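Local atomic coordinates of probable dehydrogenase (PDB entry 3MOI), a protein that probably acts as an NAD(P)-dependent oxidoreductase of the Gfo/Idh/MocA family, pairing a Rossmann nucleotide-binding fold with a C-terminal sheet domain. Residues A[131-136]-A[317-322]; A[140-145]-A[305-310]; A[156-161]-A[203-208]; A[232-237]-A[258-263]. All blocks are in the same frame, centred on the assembly; numbering follows the deposited sequence.

Overall arrangement
The four contacts form two clusters along the second, C-terminal domain. Contacts 1 and 2 adjoin at one end, with centres 11 Å apart; both reach the same mixed sheet, and Ile136 CG2 meets Val142 CG2 while Val321 CG1 meets Ala310 CB. Contacts 3 and 4 adjoin at the other end, 9 Å between centres, linked by probable hydrogen bonds from Leu204 N to Tyr233 OH and from Leu157 N to Gly232 O. Within one chain the clusters stay apart, contacts 1 and 4 by about 15 Å between nearest atoms. The dimer brings them together: Phe236 of one subunit meets Tyr322 of the other edge-to-face, and His235 packs on Ala310 of the other.

Contact 1: A[131-136]-A[317-322]; sequences RTLRAI and EGVLVY
Val319 is the apolar hub where helix 128-139 lies over strand 318-323, and the side chains of Thr132, Leu133 and Ile136 converge on it. The short helix and strand axes approach to 8.2 Å, with N-to-C directions 47° apart.

The apolar contacts reach different parts of the valine. Its CG2 meets Thr132 CG2 at 3.7 Å, the two side chains sliding past each other in opposite directions. Leu133 approaches obliquely, its CD2 equally near both methyls, 3.8 Å from Val319 CG1 and CG2 alike. Ile136 and Val319 instead reach toward each other tip to tip, with Ile136 CD1 3.8 Å from Val319 CB and close to CG1 as well. The same CD1 of Ile136 has a looser neighbour in Val321 CG2, at 4.5 Å.

No hydrogen bond crosses between the segments, and the polar end of the threonine is engaged by other groups. With chi1 at -48°, Thr132 turns CG2 anti to its backbone N and toward the strand, while OG1 hydrogen-bonds to Pro128 O and Ile333 N. Backbone hydrogen bonding of Val319 goes to Val330 on the adjacent strand 326-331, and Leu312 of strand 310-314 touches both Leu133 and Ile136.

The helix therefore meets strand 318-323 here by branched-carbon packing alone, largely buried, and the threonine hydroxyl serves its own helix and the loop at Ile333 instead of the strand.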
loop_
_atom_site.group_PDB
_atom_site.type_symbol
_atom_site.label_atom_id
_atom_site.label_comp_id
_atom_site.label_asym_id
_atom_site.label_seq_id
_atom_site.Cartn_x
_atom_site.Cartn_y
_atom_site.Cartn_z
ATOM N N ARG A 131 4.531 1.034 -19.362
ATOM C CA ARG A 131 4.448 0.245 -20.593
ATOM C C ARG A 131 5.244 -1.024 -20.450
ATOM O O ARG A 131 4.825 -2.104 -20.901
ATOM C CB ARG A 131 4.997 1.049 -21.749
ATOM C CG ARG A 131 4.957 0.374 -23.134
ATOM C CD ARG A 131 5.192 1.494 -24.186
ATOM N NE ARG A 131 6.086 1.071 -25.260
ATOM C CZ ARG A 131 5.787 1.112 -26.564
ATOM N NH1 ARG A 131 4.591 1.550 -26.998
ATOM N NH2 ARG A 131 6.692 0.701 -27.450
ATOM N N THR A 132 6.378 -0.919 -19.779
ATOM C CA THR A 132 7.202 -2.111 -19.556
ATOM C C THR A 132 6.499 -3.102 -18.688
ATOM O O THR A 132 6.576 -4.280 -18.997
ATOM C CB THR A 132 8.581 -1.807 -18.967
ATOM O OG1 THR A 132 9.174 -0.752 -19.723
ATOM C CG2 THR A 132 9.470 -3.059 -19.017
ATOM N N LEU A 133 5.827 -2.644 -17.634
ATOM C CA LEU A 133 5.075 -3.543 -16.760
ATOM C C LEU A 133 4.008 -4.235 -17.586
ATOM O O LEU A 133 3.835 -5.435 -17.450
ATOM C CB LEU A 133 4.452 -2.842 -15.514
ATOM C CG LEU A 133 5.382 -2.329 -14.370
ATOM C CD1 LEU A 133 4.752 -1.182 -13.529
ATOM C CD2 LEU A 133 5.893 -3.400 -13.395
ATOM N N ARG A 134 3.317 -3.497 -18.472
ATOM C CA ARG A 134 2.309 -4.121 -19.351
ATOM C C ARG A 134 2.974 -5.210 -20.199
ATOM O O ARG A 134 2.551 -6.380 -20.197
ATOM C CB ARG A 134 1.560 -3.102 -20.249
ATOM C CG ARG A 134 0.588 -3.743 -21.246
ATOM C CD ARG A 134 0.019 -2.708 -22.355
ATOM N NE ARG A 134 -1.372 -2.386 -21.992
ATOM C CZ ARG A 134 -2.499 -2.628 -22.667
ATOM N NH1 ARG A 134 -2.533 -3.096 -23.929
ATOM N NH2 ARG A 134 -3.642 -2.310 -22.033
ATOM N N ALA A 135 4.029 -4.852 -20.907
ATOM C CA ALA A 135 4.665 -5.874 -21.789
ATOM C C ALA A 135 4.950 -7.180 -20.999
ATOM O O ALA A 135 4.612 -8.287 -21.437
ATOM C CB ALA A 135 5.888 -5.313 -22.437
ATOM N N ILE A 136 5.468 -7.039 -19.786
ATOM C CA ILE A 136 5.824 -8.217 -18.984
ATOM C C ILE A 136 4.609 -9.083 -18.664
ATOM O O ILE A 136 4.646 -10.291 -18.795
ATOM C CB ILE A 136 6.565 -7.791 -17.699
ATOM C CG1 ILE A 136 7.970 -7.294 -18.081
ATOM C CG2 ILE A 136 6.628 -8.907 -16.725
ATOM C CD1 ILE A 136 8.622 -6.414 -17.069
ATOM N N GLU A 317 15.598 2.233 -14.107
ATOM C CA GLU A 317 16.023 1.813 -15.434
ATOM C C GLU A 317 14.969 0.945 -16.165
ATOM O O GLU A 317 15.116 0.662 -17.349
ATOM C CB GLU A 317 17.367 1.060 -15.329
ATOM C CG GLU A 317 18.605 1.816 -15.886
ATOM C CD GLU A 317 19.563 2.431 -14.820
ATOM O OE1 GLU A 317 19.888 1.778 -13.770
ATOM O OE2 GLU A 317 20.005 3.591 -15.078
ATOM N N GLY A 318 13.912 0.506 -15.491
ATOM C CA GLY A 318 13.015 -0.443 -16.123
ATOM C C GLY A 318 12.164 -1.103 -15.087
ATOM O O GLY A 318 11.572 -0.421 -14.234
ATOM N N VAL A 319 12.090 -2.425 -15.131
ATOM C CA VAL A 319 11.311 -3.135 -14.138
ATOM C C VAL A 319 12.118 -4.174 -13.378
ATOM O O VAL A 319 12.824 -5.015 -13.961
ATOM C CB VAL A 319 10.102 -3.827 -14.751
ATOM C CG1 VAL A 319 9.440 -4.673 -13.700
ATOM C CG2 VAL A 319 9.104 -2.764 -15.378
ATOM N N LEU A 320 11.961 -4.145 -12.061
ATOM C CA LEU A 320 12.590 -5.110 -11.193
ATOM C C LEU A 320 11.623 -6.295 -11.114
ATOM O O LEU A 320 10.488 -6.104 -10.711
ATOM C CB LEU A 320 12.888 -4.469 -9.817
ATOM C CG LEU A 320 14.206 -3.652 -9.774
ATOM C CD1 LEU A 320 14.254 -2.681 -8.582
ATOM C CD2 LEU A 320 15.508 -4.590 -9.775
ATOM N N VAL A 321 12.053 -7.481 -11.572
ATOM C CA VAL A 321 11.242 -8.705 -11.517
ATOM C C VAL A 321 11.728 -9.594 -10.391
ATOM O O VAL A 321 12.774 -10.234 -10.518
ATOM C CB VAL A 321 11.325 -9.534 -12.807
ATOM C CG1 VAL A 321 10.500 -10.809 -12.698
ATOM C CG2 VAL A 321 10.880 -8.723 -13.952
ATOM N N TYR A 322 10.955 -9.659 -9.302
ATOM C CA TYR A 322 11.301 -10.527 -8.164
ATOM C C TYR A 322 10.742 -11.896 -8.401
ATOM O O TYR A 322 9.587 -12.143 -8.117
ATOM C CB TYR A 322 10.754 -9.954 -6.871
ATOM C CG TYR A 322 11.385 -8.634 -6.543
ATOM C CD1 TYR A 322 12.533 -8.538 -5.729
ATOM C CD2 TYR A 322 10.882 -7.469 -7.082
ATOM C CE1 TYR A 322 13.113 -7.268 -5.448
ATOM C CE2 TYR A 322 11.441 -6.235 -6.798
ATOM C CZ TYR A 322 12.535 -6.128 -6.002
ATOM O OH TYR A 322 13.006 -4.862 -5.779
#

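Contact 2: A[140-145]-A[305-310]; sequences GSVGRV and VTCEHA
Glu308 starts with CG anti to its carbonyl carbon (chi1 -79°) and runs extended beyond it (chi2 161°), which carries OE1 alongside Arg144 to the backbone N of that residue. The Arg144 N to Glu308 OE1 hydrogen bond is 2.7 Å long with an N-H...O angle of 160°, and the donor meets the oxygen from above the carboxylate plane. Backbone returns the bond: Glu308 N donates to Arg144 O at 3.1 Å, so Glu308 grips the same residue through both main chain and side chain. The guanidinium takes another direction, toward a long, weak ion pair with Asp222.

One residue further along, His309 N donates to Val142 O at 2.8 Å. The imidazole adds a weak bond from ND1 to Ser141 O, which lies at the ring edge near its plane.

Glu308 and His309 form the two-residue turn of a beta hairpin between strands 302-307 and 310-314, closed by Cys307 N to Ala310 O at 2.7 Å. The turn is laid against the beta turn from Gly140 to Gly143 that leads from helix 128-139 into strand 145-153, where Val145 and Cys307 face each other as an antiparallel non-hydrogen-bonded pair.

Away from these polar bonds the contact is apolar. Val142 splits its branches between neighbours, CG1 against Cys307 SG and CG2 at 3.7 Å from Ala310 CB. The side chains of Val145 and Val305 cross, with Val145 CG2 4.1 Å from Val305 CG1, and Leu312 touches Val142, Val305 and Cys307.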
loop_
_atom_site.group_PDB
_atom_site.type_symbol
_atom_site.label_atom_id
_atom_site.label_comp_id
_atom_site.label_asym_id
_atom_site.label_seq_id
_atom_site.Cartn_x
_atom_site.Cartn_y
_atom_site.Cartn_z
ATOM N N GLY A 140 3.454 -13.169 -20.490
ATOM C CA GLY A 140 2.884 -14.424 -19.990
ATOM C C GLY A 140 3.705 -15.225 -18.995
ATOM O O GLY A 140 3.149 -16.069 -18.300
ATOM N N SER A 141 5.004 -14.964 -18.895
ATOM C CA SER A 141 5.880 -15.908 -18.178
ATOM C C SER A 141 5.675 -15.746 -16.717
ATOM O O SER A 141 5.661 -16.692 -15.964
ATOM C CB SER A 141 7.363 -15.697 -18.492
ATOM O OG SER A 141 7.661 -16.260 -19.749
ATOM N N VAL A 142 5.487 -14.497 -16.361
ATOM C CA VAL A 142 5.267 -14.062 -15.006
ATOM C C VAL A 142 3.958 -14.578 -14.435
ATOM O O VAL A 142 3.780 -14.536 -13.234
ATOM C CB VAL A 142 5.344 -12.519 -15.043
ATOM C CG1 VAL A 142 4.156 -11.847 -14.403
ATOM C CG2 VAL A 142 6.724 -12.052 -14.594
ATOM N N GLY A 143 3.060 -15.067 -15.301
ATOM C CA GLY A 143 1.734 -15.630 -14.925
ATOM C C GLY A 143 0.664 -14.536 -14.769
ATOM O O GLY A 143 0.950 -13.391 -15.035
ATOM N N ARG A 144 -0.545 -14.894 -14.314
ATOM C CA ARG A 144 -1.635 -13.925 -14.072
ATOM C C ARG A 144 -1.428 -12.922 -12.934
ATOM O O ARG A 144 -0.886 -13.256 -11.862
ATOM C CB ARG A 144 -2.944 -14.634 -13.758
ATOM C CG ARG A 144 -3.476 -15.490 -14.919
ATOM C CD ARG A 144 -4.994 -15.166 -15.178
ATOM N NE ARG A 144 -5.803 -16.342 -15.555
ATOM C CZ ARG A 144 -7.136 -16.413 -15.433
ATOM N NH1 ARG A 144 -7.840 -15.372 -14.947
ATOM N NH2 ARG A 144 -7.774 -17.523 -15.809
ATOM N N VAL A 145 -1.890 -11.691 -13.159
ATOM C CA VAL A 145 -1.957 -10.721 -12.109
ATOM C C VAL A 145 -3.004 -11.155 -11.110
ATOM O O VAL A 145 -4.109 -11.478 -11.493
ATOM C CB VAL A 145 -2.364 -9.366 -12.615
ATOM C CG1 VAL A 145 -2.494 -8.366 -11.423
ATOM C CG2 VAL A 145 -1.361 -8.877 -13.656
ATOM N N VAL A 305 3.216 -5.148 -8.546
ATOM C CA VAL A 305 2.232 -5.976 -9.252
ATOM C C VAL A 305 2.489 -7.369 -8.846
ATOM O O VAL A 305 3.546 -7.868 -9.142
ATOM C CB VAL A 305 2.437 -5.872 -10.755
ATOM C CG1 VAL A 305 1.459 -6.729 -11.518
ATOM C CG2 VAL A 305 2.408 -4.428 -11.136
ATOM N N THR A 306 1.577 -8.032 -8.170
ATOM C CA THR A 306 1.942 -9.337 -7.762
ATOM C C THR A 306 1.272 -10.396 -8.647
ATOM O O THR A 306 0.047 -10.543 -8.720
ATOM C CB THR A 306 1.885 -9.534 -6.165
ATOM O OG1 THR A 306 0.996 -10.567 -5.780
ATOM C CG2 THR A 306 1.646 -8.328 -5.452
ATOM N N CYS A 307 2.114 -11.094 -9.404
ATOM C CA CYS A 307 1.660 -12.157 -10.270
ATOM C C CYS A 307 1.975 -13.529 -9.707
ATOM O O CYS A 307 2.650 -13.640 -8.723
ATOM C CB CYS A 307 2.266 -11.994 -11.637
ATOM S SG CYS A 307 2.300 -10.299 -12.211
ATOM N N GLU A 308 1.434 -14.566 -10.341
ATOM C CA GLU A 308 1.673 -15.955 -9.957
ATOM C C GLU A 308 3.183 -16.259 -9.815
ATOM O O GLU A 308 3.594 -16.871 -8.865
ATOM C CB GLU A 308 1.099 -16.926 -11.007
ATOM C CG GLU A 308 -0.406 -17.187 -10.958
ATOM C CD GLU A 308 -1.009 -17.777 -12.291
ATOM O OE1 GLU A 308 -0.526 -17.499 -13.445
ATOM O OE2 GLU A 308 -2.016 -18.517 -12.132
ATOM N N HIS A 309 4.003 -15.834 -10.764
ATOM C CA HIS A 309 5.407 -16.262 -10.732
ATOM C C HIS A 309 6.384 -15.129 -10.397
ATOM O O HIS A 309 7.592 -15.329 -10.428
ATOM C CB HIS A 309 5.781 -17.035 -12.033
ATOM C CG HIS A 309 4.973 -18.295 -12.232
ATOM N ND1 HIS A 309 4.247 -18.550 -13.378
ATOM C CD2 HIS A 309 4.728 -19.332 -11.399
ATOM C CE1 HIS A 309 3.606 -19.698 -13.247
ATOM N NE2 HIS A 309 3.885 -20.192 -12.056
ATOM N N ALA A 310 5.873 -13.984 -9.953
ATOM C CA ALA A 310 6.742 -12.862 -9.655
ATOM C C ALA A 310 5.987 -11.682 -9.067
ATOM O O ALA A 310 4.788 -11.573 -9.287
ATOM C CB ALA A 310 7.442 -12.404 -10.945
#

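Contact 3: A[156-161]-A[203-208]; sequences FLYRPR and RLDPKR
Tyr158 and Asp205 make the one side-chain hydrogen bond across this contact. The hydroxyl OH donates to OD2, which lies near the plane of the ring, with ring and carboxylate planes 27° apart; the modelled length of 2.4 Å is very short and its exact value doubtful. Asp205 places CG anti to its backbone N (chi1 -175°), sending the carboxylate toward the tyrosine. Its second oxygen, OD1, accepts from Lys207 N at 2.9 Å, which orients the carboxylate independently of the doubtful length at OD2.

The charged guanidinium of Arg208 lies among the backbone of Leu157 and Arg159, but the approach of NH1 to Leu157 O is too close to be trusted. Arg208 NH2 forms a salt bridge with Glu270, which also accepts from Arg161 N. Arg161 NH1 has its own salt bridge, to Glu165. A separate bond within 156-161 runs from Arg161 NH2 to Phe156 O, 3.0 Å long with an almost straight N-H...O angle of 173°. Arg159 N reaches that same oxygen from the opposite face of its plane.

Apolar contact comes from the aliphatic part of Arg208. The Leu157 and Arg208 side chains slide past each other, Leu157 CD2 4.0 Å from Arg208 CB, and Tyr158 CE1 lies 3.8 Å from Arg208 CD.

Asp205 OD1 and Lys207 N form an Asx turn that overlaps a type I beta turn from Asp205 to Arg208, closed by Arg208 N to Asp205 O at 3.1 Å; the turn lies in the loop joining antiparallel strands 194-202 and 213-220 of the domain's mixed sheet.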
loop_
_atom_site.group_PDB
_atom_site.type_symbol
_atom_site.label_atom_id
_atom_site.label_comp_id
_atom_site.label_asym_id
_atom_site.label_seq_id
_atom_site.Cartn_x
_atom_site.Cartn_y
_atom_site.Cartn_z
ATOM N N PHE A 156 1.679 17.651 -3.283
ATOM C CA PHE A 156 0.836 18.224 -4.300
ATOM C C PHE A 156 -0.026 19.335 -3.732
ATOM O O PHE A 156 -0.115 20.436 -4.285
ATOM C CB PHE A 156 -0.046 17.113 -4.915
ATOM C CG PHE A 156 -1.155 17.614 -5.784
ATOM C CD1 PHE A 156 -0.982 17.739 -7.168
ATOM C CD2 PHE A 156 -2.375 17.904 -5.251
ATOM C CE1 PHE A 156 -2.006 18.205 -7.990
ATOM C CE2 PHE A 156 -3.424 18.348 -6.069
ATOM C CZ PHE A 156 -3.224 18.515 -7.444
ATOM N N LEU A 157 -0.677 19.082 -2.625
ATOM C CA LEU A 157 -1.615 20.085 -2.170
ATOM C C LEU A 157 -0.882 21.398 -1.819
ATOM O O LEU A 157 -1.503 22.448 -1.833
ATOM C CB LEU A 157 -2.430 19.597 -0.965
ATOM C CG LEU A 157 -3.687 20.459 -0.714
ATOM C CD1 LEU A 157 -4.668 20.214 -1.811
ATOM C CD2 LEU A 157 -4.323 20.215 0.674
ATOM N N TYR A 158 0.413 21.353 -1.495
ATOM C CA TYR A 158 1.098 22.559 -1.087
ATOM C C TYR A 158 2.022 23.148 -2.162
ATOM O O TYR A 158 2.831 23.975 -1.855
ATOM C CB TYR A 158 1.819 22.326 0.241
ATOM C CG TYR A 158 0.803 22.056 1.341
ATOM C CD1 TYR A 158 0.216 23.095 2.061
ATOM C CD2 TYR A 158 0.358 20.773 1.595
ATOM C CE1 TYR A 158 -0.752 22.844 3.050
ATOM C CE2 TYR A 158 -0.600 20.531 2.564
ATOM C CZ TYR A 158 -1.142 21.569 3.283
ATOM O OH TYR A 158 -2.075 21.276 4.235
ATOM N N ARG A 159 1.875 22.732 -3.416
ATOM C CA ARG A 159 2.501 23.433 -4.516
ATOM C C ARG A 159 1.660 24.682 -4.767
ATOM O O ARG A 159 0.528 24.765 -4.332
ATOM C CB ARG A 159 2.534 22.551 -5.767
ATOM C CG ARG A 159 3.120 21.187 -5.502
ATOM C CD ARG A 159 3.423 20.420 -6.750
ATOM N NE ARG A 159 3.763 19.047 -6.397
ATOM C CZ ARG A 159 3.488 17.955 -7.116
ATOM N NH1 ARG A 159 2.868 18.031 -8.293
ATOM N NH2 ARG A 159 3.834 16.767 -6.629
ATOM N N PRO A 160 2.228 25.685 -5.421
ATOM C CA PRO A 160 1.510 26.937 -5.624
ATOM C C PRO A 160 0.288 26.830 -6.543
ATOM O O PRO A 160 0.428 26.405 -7.666
ATOM C CB PRO A 160 2.577 27.839 -6.260
ATOM C CG PRO A 160 3.849 27.343 -5.710
ATOM C CD PRO A 160 3.680 25.856 -5.598
ATOM N N ARG A 161 -0.875 27.282 -6.068
ATOM C CA ARG A 161 -2.140 27.082 -6.760
ATOM C C ARG A 161 -2.988 28.328 -6.869
ATOM O O ARG A 161 -2.968 29.201 -6.000
ATOM C CB ARG A 161 -2.975 26.058 -6.004
ATOM C CG ARG A 161 -2.311 24.732 -5.771
ATOM C CD ARG A 161 -2.450 23.783 -6.951
ATOM N NE ARG A 161 -1.663 22.580 -6.690
ATOM C CZ ARG A 161 -1.138 21.781 -7.619
ATOM N NH1 ARG A 161 -1.285 22.013 -8.929
ATOM N NH2 ARG A 161 -0.433 20.729 -7.222
ATOM N N ARG A 203 -9.989 15.561 3.309
ATOM C CA ARG A 203 -9.664 16.956 3.024
ATOM C C ARG A 203 -9.127 17.474 4.321
ATOM O O ARG A 203 -9.738 18.270 5.002
ATOM C CB ARG A 203 -10.908 17.728 2.688
ATOM C CG ARG A 203 -11.574 17.301 1.429
ATOM C CD ARG A 203 -12.579 18.349 1.040
ATOM N NE ARG A 203 -13.903 17.929 1.441
ATOM C CZ ARG A 203 -14.956 17.899 0.621
ATOM N NH1 ARG A 203 -14.847 18.324 -0.663
ATOM N NH2 ARG A 203 -16.135 17.434 1.088
ATOM N N LEU A 204 -7.950 17.011 4.665
ATOM C CA LEU A 204 -7.447 17.254 5.985
ATOM C C LEU A 204 -7.017 18.685 6.309
ATOM O O LEU A 204 -6.646 18.947 7.429
ATOM C CB LEU A 204 -6.310 16.274 6.242
ATOM C CG LEU A 204 -6.785 14.815 6.128
ATOM C CD1 LEU A 204 -5.782 13.930 6.740
ATOM C CD2 LEU A 204 -8.191 14.576 6.755
ATOM N N ASP A 205 -7.061 19.592 5.338
ATOM C CA ASP A 205 -6.711 20.994 5.567
ATOM C C ASP A 205 -7.886 21.879 5.126
ATOM O O ASP A 205 -8.182 22.040 3.933
ATOM C CB ASP A 205 -5.418 21.340 4.815
ATOM C CG ASP A 205 -4.901 22.761 5.085
ATOM O OD1 ASP A 205 -5.623 23.629 5.647
ATOM O OD2 ASP A 205 -3.739 23.005 4.701
ATOM N N PRO A 206 -8.561 22.473 6.101
ATOM C CA PRO A 206 -9.709 23.309 5.788
ATOM C C PRO A 206 -9.344 24.628 5.157
ATOM O O PRO A 206 -10.216 25.250 4.580
ATOM C CB PRO A 206 -10.368 23.545 7.149
ATOM C CG PRO A 206 -9.281 23.337 8.160
ATOM C CD PRO A 206 -8.329 22.329 7.548
ATOM N N LYS A 207 -8.086 25.066 5.250
ATOM C CA LYS A 207 -7.664 26.276 4.493
ATOM C C LYS A 207 -7.502 25.986 3.000
ATOM O O LYS A 207 -7.462 26.892 2.176
ATOM C CB LYS A 207 -6.342 26.861 5.014
ATOM C CG LYS A 207 -6.332 27.319 6.501
ATOM C CD LYS A 207 -4.841 27.528 6.976
ATOM C CE LYS A 207 -4.662 27.975 8.452
ATOM N NZ LYS A 207 -5.296 29.271 8.692
ATOM N N ARG A 208 -7.379 24.710 2.671
ATOM C CA ARG A 208 -7.222 24.303 1.286
ATOM C C ARG A 208 -8.172 23.133 1.022
ATOM O O ARG A 208 -7.731 22.033 0.828
ATOM C CB ARG A 208 -5.763 23.903 0.996
ATOM C CG ARG A 208 -4.699 24.835 1.558
ATOM C CD ARG A 208 -3.359 24.631 0.856
ATOM N NE ARG A 208 -3.123 25.741 -0.067
ATOM C CZ ARG A 208 -2.429 25.678 -1.195
ATOM N NH1 ARG A 208 -1.858 24.555 -1.611
ATOM N NH2 ARG A 208 -2.303 26.765 -1.924
#

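Contact 4: A[232-237]-A[258-263]; sequences GYDHFD and GARKVL
Asp234 meets Ala259 and Arg260 where helix 258-265 abuts the loop that follows strand 225-231, in the sheet domain of the Gfo/Idh/MocA fold and at the subunit interface. At Gly258 the contact is slight, its carbonyl carbon 3.8 Å from Asp234 OD1; the glycine O belongs to the helix, accepting from Val262 N.

Ala259 N donates to Asp234 OD1 at 3.0 Å, reaching the syn side of the carboxylate with an N-H...O angle of 130°. Its CB leans on the same oxygen.

Arg260 N adds a weak bond to Asp234 OD1, 3.3 Å long but straighter at 160°, so one carboxylate oxygen accepts from two successive amides near the beginning of the helix. The helix-end dipole would probably reinforce this placement of negative charge. The arginine chain leaves with CG anti to its backbone N and bends at chi3, which swings the guanidinium back over the loop. There Arg260 NH2 donates to Tyr233 O at 2.6 Å, in the carbonyl plane. Tyr158 supplies a cation-pi partner.

The His235 ring and the Arg260 guanidinium are turned only 6° from parallel. Both groups converge on a carboxylate of the second subunit: Asp324 OD1 there is hydrogen-bonded by His235 NE2 and forms a salt bridge with Arg260 NH2, while Tyr233 O sits 3.7 Å above the plane of the His235 ring, offset toward its rim.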
loop_
_atom_site.group_PDB
_atom_site.type_symbol
_atom_site.label_atom_id
_atom_site.label_comp_id
_atom_site.label_asym_id
_atom_site.label_seq_id
_atom_site.Cartn_x
_atom_site.Cartn_y
_atom_site.Cartn_z
ATOM N N GLY A 232 -1.172 13.931 -0.324
ATOM C CA GLY A 232 -0.503 15.085 -0.942
ATOM C C GLY A 232 -0.163 16.186 0.035
ATOM O O GLY A 232 0.109 17.300 -0.369
ATOM N N TYR A 233 -0.148 15.869 1.332
ATOM C CA TYR A 233 -0.045 16.906 2.369
ATOM C C TYR A 233 1.404 17.297 2.678
ATOM O O TYR A 233 1.657 18.061 3.614
ATOM C CB TYR A 233 -0.796 16.442 3.626
ATOM C CG TYR A 233 -2.292 16.220 3.374
ATOM C CD1 TYR A 233 -3.150 17.289 3.103
ATOM C CD2 TYR A 233 -2.845 14.940 3.394
ATOM C CE1 TYR A 233 -4.517 17.090 2.856
ATOM C CE2 TYR A 233 -4.225 14.727 3.125
ATOM C CZ TYR A 233 -5.040 15.808 2.858
ATOM O OH TYR A 233 -6.368 15.614 2.618
ATOM N N ASP A 234 2.353 16.791 1.887
ATOM C CA ASP A 234 3.763 17.115 2.055
ATOM C C ASP A 234 4.333 16.583 3.369
ATOM O O ASP A 234 5.201 17.235 4.019
ATOM C CB ASP A 234 3.997 18.628 1.989
ATOM C CG ASP A 234 5.470 18.977 1.770
ATOM O OD1 ASP A 234 5.779 20.196 1.710
ATOM O OD2 ASP A 234 6.312 18.027 1.672
ATOM N N HIS A 235 3.856 15.398 3.764
ATOM C CA HIS A 235 4.351 14.753 4.966
ATOM C C HIS A 235 5.251 13.638 4.487
ATOM O O HIS A 235 6.336 13.913 4.030
ATOM C CB HIS A 235 3.204 14.268 5.804
ATOM C CG HIS A 235 2.436 15.367 6.453
ATOM N ND1 HIS A 235 1.102 15.241 6.790
ATOM C CD2 HIS A 235 2.810 16.615 6.828
ATOM C CE1 HIS A 235 0.692 16.363 7.362
ATOM N NE2 HIS A 235 1.706 17.213 7.396
ATOM N N PHE A 236 4.844 12.368 4.550
ATOM C CA PHE A 236 5.746 11.314 4.059
ATOM C C PHE A 236 6.023 11.619 2.591
ATOM O O PHE A 236 5.195 12.251 1.913
ATOM C CB PHE A 236 5.172 9.915 4.236
ATOM C CG PHE A 236 6.098 8.828 3.750
ATOM C CD1 PHE A 236 7.358 8.699 4.273
ATOM C CD2 PHE A 236 5.731 7.981 2.755
ATOM C CE1 PHE A 236 8.212 7.719 3.826
ATOM C CE2 PHE A 236 6.598 7.012 2.301
ATOM C CZ PHE A 236 7.837 6.884 2.851
ATOM N N ASP A 237 7.198 11.202 2.125
ATOM C CA ASP A 237 7.547 11.372 0.724
ATOM C C ASP A 237 8.038 10.068 0.213
ATOM O O ASP A 237 9.116 9.618 0.602
ATOM C CB ASP A 237 8.625 12.428 0.543
ATOM C CG ASP A 237 9.138 12.508 -0.892
ATOM O OD1 ASP A 237 8.690 11.710 -1.762
ATOM O OD2 ASP A 237 10.014 13.368 -1.155
ATOM N N GLY A 258 9.419 21.359 2.628
ATOM C CA GLY A 258 9.361 21.985 1.303
ATOM C C GLY A 258 8.275 22.958 0.907
ATOM O O GLY A 258 8.409 24.157 1.112
ATOM N N ALA A 259 7.209 22.425 0.323
ATOM C CA ALA A 259 6.246 23.241 -0.371
ATOM C C ALA A 259 5.410 24.040 0.594
ATOM O O ALA A 259 4.957 25.122 0.260
ATOM C CB ALA A 259 5.345 22.346 -1.289
ATOM N N ARG A 260 5.187 23.487 1.776
ATOM C CA ARG A 260 4.476 24.181 2.842
ATOM C C ARG A 260 5.308 25.363 3.437
ATOM O O ARG A 260 4.747 26.413 3.754
ATOM C CB ARG A 260 4.069 23.187 3.944
ATOM C CG ARG A 260 3.255 23.837 5.071
ATOM C CD ARG A 260 3.093 22.952 6.331
ATOM N NE ARG A 260 2.061 21.923 6.130
ATOM C CZ ARG A 260 2.273 20.712 5.614
ATOM N NH1 ARG A 260 3.510 20.338 5.271
ATOM N NH2 ARG A 260 1.243 19.860 5.480
ATOM N N LYS A 261 6.624 25.183 3.588
ATOM C CA LYS A 261 7.527 26.274 3.996
ATOM C C LYS A 261 7.423 27.414 2.996
ATOM O O LYS A 261 7.073 28.531 3.352
ATOM C CB LYS A 261 8.988 25.777 4.060
ATOM C CG LYS A 261 9.972 26.615 4.923
ATOM C CD LYS A 261 11.459 26.086 4.866
ATOM C CE LYS A 261 11.567 24.495 4.719
ATOM N NZ LYS A 261 10.998 23.626 5.863
ATOM N N VAL A 262 7.690 27.111 1.735
ATOM C CA VAL A 262 7.611 28.125 0.685
ATOM C C VAL A 262 6.310 28.936 0.800
ATOM O O VAL A 262 6.334 30.151 0.676
ATOM C CB VAL A 262 7.793 27.533 -0.738
ATOM C CG1 VAL A 262 7.419 28.546 -1.773
ATOM C CG2 VAL A 262 9.229 27.039 -0.966
ATOM N N LEU A 263 5.187 28.296 1.086
ATOM C CA LEU A 263 3.919 29.029 1.109
ATOM C C LEU A 263 3.726 29.862 2.366
ATOM O O LEU A 263 3.137 30.926 2.299
ATOM C CB LEU A 263 2.725 28.093 0.935
ATOM C CG LEU A 263 2.299 27.581 -0.454
ATOM C CD1 LEU A 263 3.455 27.215 -1.445
ATOM C CD2 LEU A 263 1.361 26.360 -0.186
#